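Local coordinates for protein galactose-binding lectin (Arachis hypogaea, PDB 6VAW) that binds galactose and galactose-containing ligands as a homotetrameric legume lectin that carries calcium and manganese ions, at residues G22-L27 and I32-L37. Residues are numbered along the deposited sequence; the frame is centred on the assembly and turned at random.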
loop_
_atom_site.group_PDB
_atom_site.type_symbol
_atom_site.label_atom_id
_atom_site.label_comp_id
_atom_site.label_asym_id
_atom_site.label_seq_id
_atom_site.Cartn_x
_atom_site.Cartn_y
_atom_site.Cartn_z
ATOM N N GLY A 22 16.030 -23.064 -13.214
ATOM C CA GLY A 22 16.098 -23.544 -14.582
ATOM C C GLY A 22 16.419 -22.491 -15.618
ATOM O O GLY A 22 17.263 -21.626 -15.392
ATOM N N ASP A 23 15.699 -22.543 -16.748
ATOM C CA ASP A 23 15.984 -21.775 -17.966
ATOM C C ASP A 23 15.452 -20.321 -18.002
ATOM O O ASP A 23 15.521 -19.690 -19.058
ATOM C CB ASP A 23 15.458 -22.560 -19.183
ATOM C CG ASP A 23 16.090 -23.946 -19.335
ATOM O OD1 ASP A 23 17.275 -24.111 -18.964
ATOM O OD2 ASP A 23 15.392 -24.872 -19.792
ATOM N N VAL A 24 15.073 -19.748 -16.855
ATOM C CA VAL A 24 14.544 -18.372 -16.772
ATOM C C VAL A 24 15.601 -17.307 -17.070
ATOM O O VAL A 24 16.744 -17.408 -16.627
ATOM C CB VAL A 24 13.899 -18.085 -15.395
ATOM C CG1 VAL A 24 13.075 -16.807 -15.425
ATOM C CG2 VAL A 24 13.032 -19.229 -14.964
ATOM N N THR A 25 15.177 -16.264 -17.795
ATOM C CA THR A 25 15.951 -15.066 -18.111
ATOM C C THR A 25 15.068 -13.821 -17.888
ATOM O O THR A 25 13.829 -13.907 -17.919
ATOM C CB THR A 25 16.514 -15.103 -19.547
ATOM O OG1 THR A 25 15.454 -15.259 -20.487
ATOM C CG2 THR A 25 17.567 -16.194 -19.755
ATOM N N VAL A 26 15.701 -12.678 -17.637
ATOM C CA VAL A 26 15.017 -11.408 -17.506
ATOM C C VAL A 26 15.389 -10.591 -18.748
ATOM O O VAL A 26 16.570 -10.386 -19.020
ATOM C CB VAL A 26 15.311 -10.676 -16.168
ATOM C CG1 VAL A 26 14.695 -9.271 -16.160
ATOM C CG2 VAL A 26 14.815 -11.498 -14.968
ATOM N N LEU A 27 14.382 -10.177 -19.524
ATOM C CA LEU A 27 14.572 -9.353 -20.717
ATOM C C LEU A 27 14.821 -7.890 -20.316
ATOM O O LEU A 27 14.495 -7.495 -19.189
ATOM C CB LEU A 27 13.363 -9.465 -21.662
ATOM C CG LEU A 27 12.939 -10.895 -22.076
ATOM C CD1 LEU A 27 11.684 -10.859 -22.882
ATOM C CD2 LEU A 27 14.019 -11.610 -22.880
ATOM N N ILE A 32 9.887 -11.343 -17.451
ATOM C CA ILE A 32 10.510 -12.621 -17.159
ATOM C C ILE A 32 10.144 -13.555 -18.299
ATOM O O ILE A 32 8.956 -13.699 -18.603
ATOM C CB ILE A 32 10.072 -13.185 -15.774
ATOM C CG1 ILE A 32 10.828 -12.470 -14.628
ATOM C CG2 ILE A 32 10.282 -14.694 -15.697
ATOM C CD1 ILE A 32 10.434 -12.948 -13.224
ATOM N N GLN A 33 11.153 -14.182 -18.920
ATOM C CA GLN A 33 10.959 -15.205 -19.958
ATOM C C GLN A 33 11.274 -16.545 -19.301
ATOM O O GLN A 33 12.396 -16.740 -18.836
ATOM C CB GLN A 33 11.843 -14.931 -21.192
ATOM C CG GLN A 33 11.546 -15.917 -22.304
ATOM C CD GLN A 33 12.352 -15.691 -23.550
ATOM O OE1 GLN A 33 12.981 -16.623 -24.067
ATOM N NE2 GLN A 33 12.295 -14.475 -24.096
ATOM N N LEU A 34 10.285 -17.449 -19.208
ATOM C CA LEU A 34 10.490 -18.675 -18.451
ATOM C C LEU A 34 11.208 -19.780 -19.181
ATOM O O LEU A 34 11.974 -20.483 -18.534
ATOM C CB LEU A 34 9.178 -19.214 -17.924
ATOM C CG LEU A 34 8.539 -18.391 -16.766
ATOM C CD1 LEU A 34 7.068 -18.673 -16.636
ATOM C CD2 LEU A 34 9.260 -18.628 -15.436
ATOM N N THR A 35 10.947 -19.982 -20.471
ATOM C CA THR A 35 11.627 -21.075 -21.181
ATOM C C THR A 35 12.674 -20.582 -22.196
ATOM O O THR A 35 12.641 -19.435 -22.649
ATOM C CB THR A 35 10.620 -21.999 -21.867
ATOM O OG1 THR A 35 9.808 -21.252 -22.773
ATOM C CG2 THR A 35 9.745 -22.748 -20.872
ATOM N N ASN A 36 13.625 -21.481 -22.529
ATOM C CA ASN A 36 14.689 -21.214 -23.503
ATOM C C ASN A 36 14.247 -21.861 -24.813
ATOM O O ASN A 36 14.066 -23.080 -24.873
ATOM C CB ASN A 36 16.020 -21.751 -22.993
ATOM C CG ASN A 36 17.193 -21.536 -23.929
ATOM O OD1 ASN A 36 17.094 -21.656 -25.163
ATOM N ND2 ASN A 36 18.345 -21.280 -23.342
ATOM N N LEU A 37 14.035 -21.039 -25.849
ATOM C CA LEU A 37 13.525 -21.458 -27.165
ATOM C C LEU A 37 14.458 -22.419 -27.938
ATOM O O LEU A 37 13.982 -23.062 -28.878
ATOM C CB LEU A 37 13.280 -20.209 -28.038
ATOM C CG LEU A 37 12.005 -19.319 -27.816
ATOM C CD1 LEU A 37 10.972 -19.925 -26.829
ATOM C CD2 LEU A 37 12.362 -17.906 -27.485
HETATM O O HOH W 1 14.724 -17.740 -20.914
HETATM O O HOH W 2 18.152 -19.742 -20.347
HETATM O O HOH W 3 19.053 -22.606 -20.296
#
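The first torsion of Val24 (chi1 -166°) sets CG1 opposite the backbone N and swings CG2 to the N side, and that split sends the two methyls to different partners on 32-37. Val24 CG1 meets Ile32 CG2 at 3.5 Å, the two side chains slanting across one another. Val24 CG2 instead runs alongside Leu34, 3.8 Å from Leu34 CD2. Val46 of strand 43-53 touches Val24, Ile32 and Leu34 alike, which is consistent with the cluster facing the space between the two sheets. Ile32 CG1 also approaches Val26 CG2, as expected of an antiparallel non-hydrogen-bonded pair with both residues on one face.

Thr25 and Gln33 form the hydrogen-bonded pair: Thr25 N donates to Gln33 O at 3.0 Å (170° at the hydrogen), and Gln33 N returns a bond to Thr25 O at 2.9 Å (165°). A further CA-H...O contact joins Val24 CA to Gln33 O at 3.4 Å. This short beta hairpin belongs to the legume lectin sandwich; its strand 32-33 pairs on its other edge with strand 217-229, where Ile32 and Leu34 make backbone bonds to Ile220 and His218.

On the opposite face Thr25 lies beside Gln33, its OG1 3.7 Å from Gln33 CB, and the methyls of Leu27 pack against the end of the Gln33 side chain. Beyond the paired residues water takes over. One molecule is hydrogen-bonded to Thr25 OG1 (2.6 Å) and placed to donate to Asp23 O and Thr35 O, though acceptors in reach outnumber its protons. Two others link Asp23 to Asn36, each through a weak bond from Asn36 ND2. Asp23 CB nevertheless touches Asn36 CB directly, and its carboxylate is held by Ser42 and the backbone N of Val43 through OD2 and by a salt bridge from OD1 to Lys39.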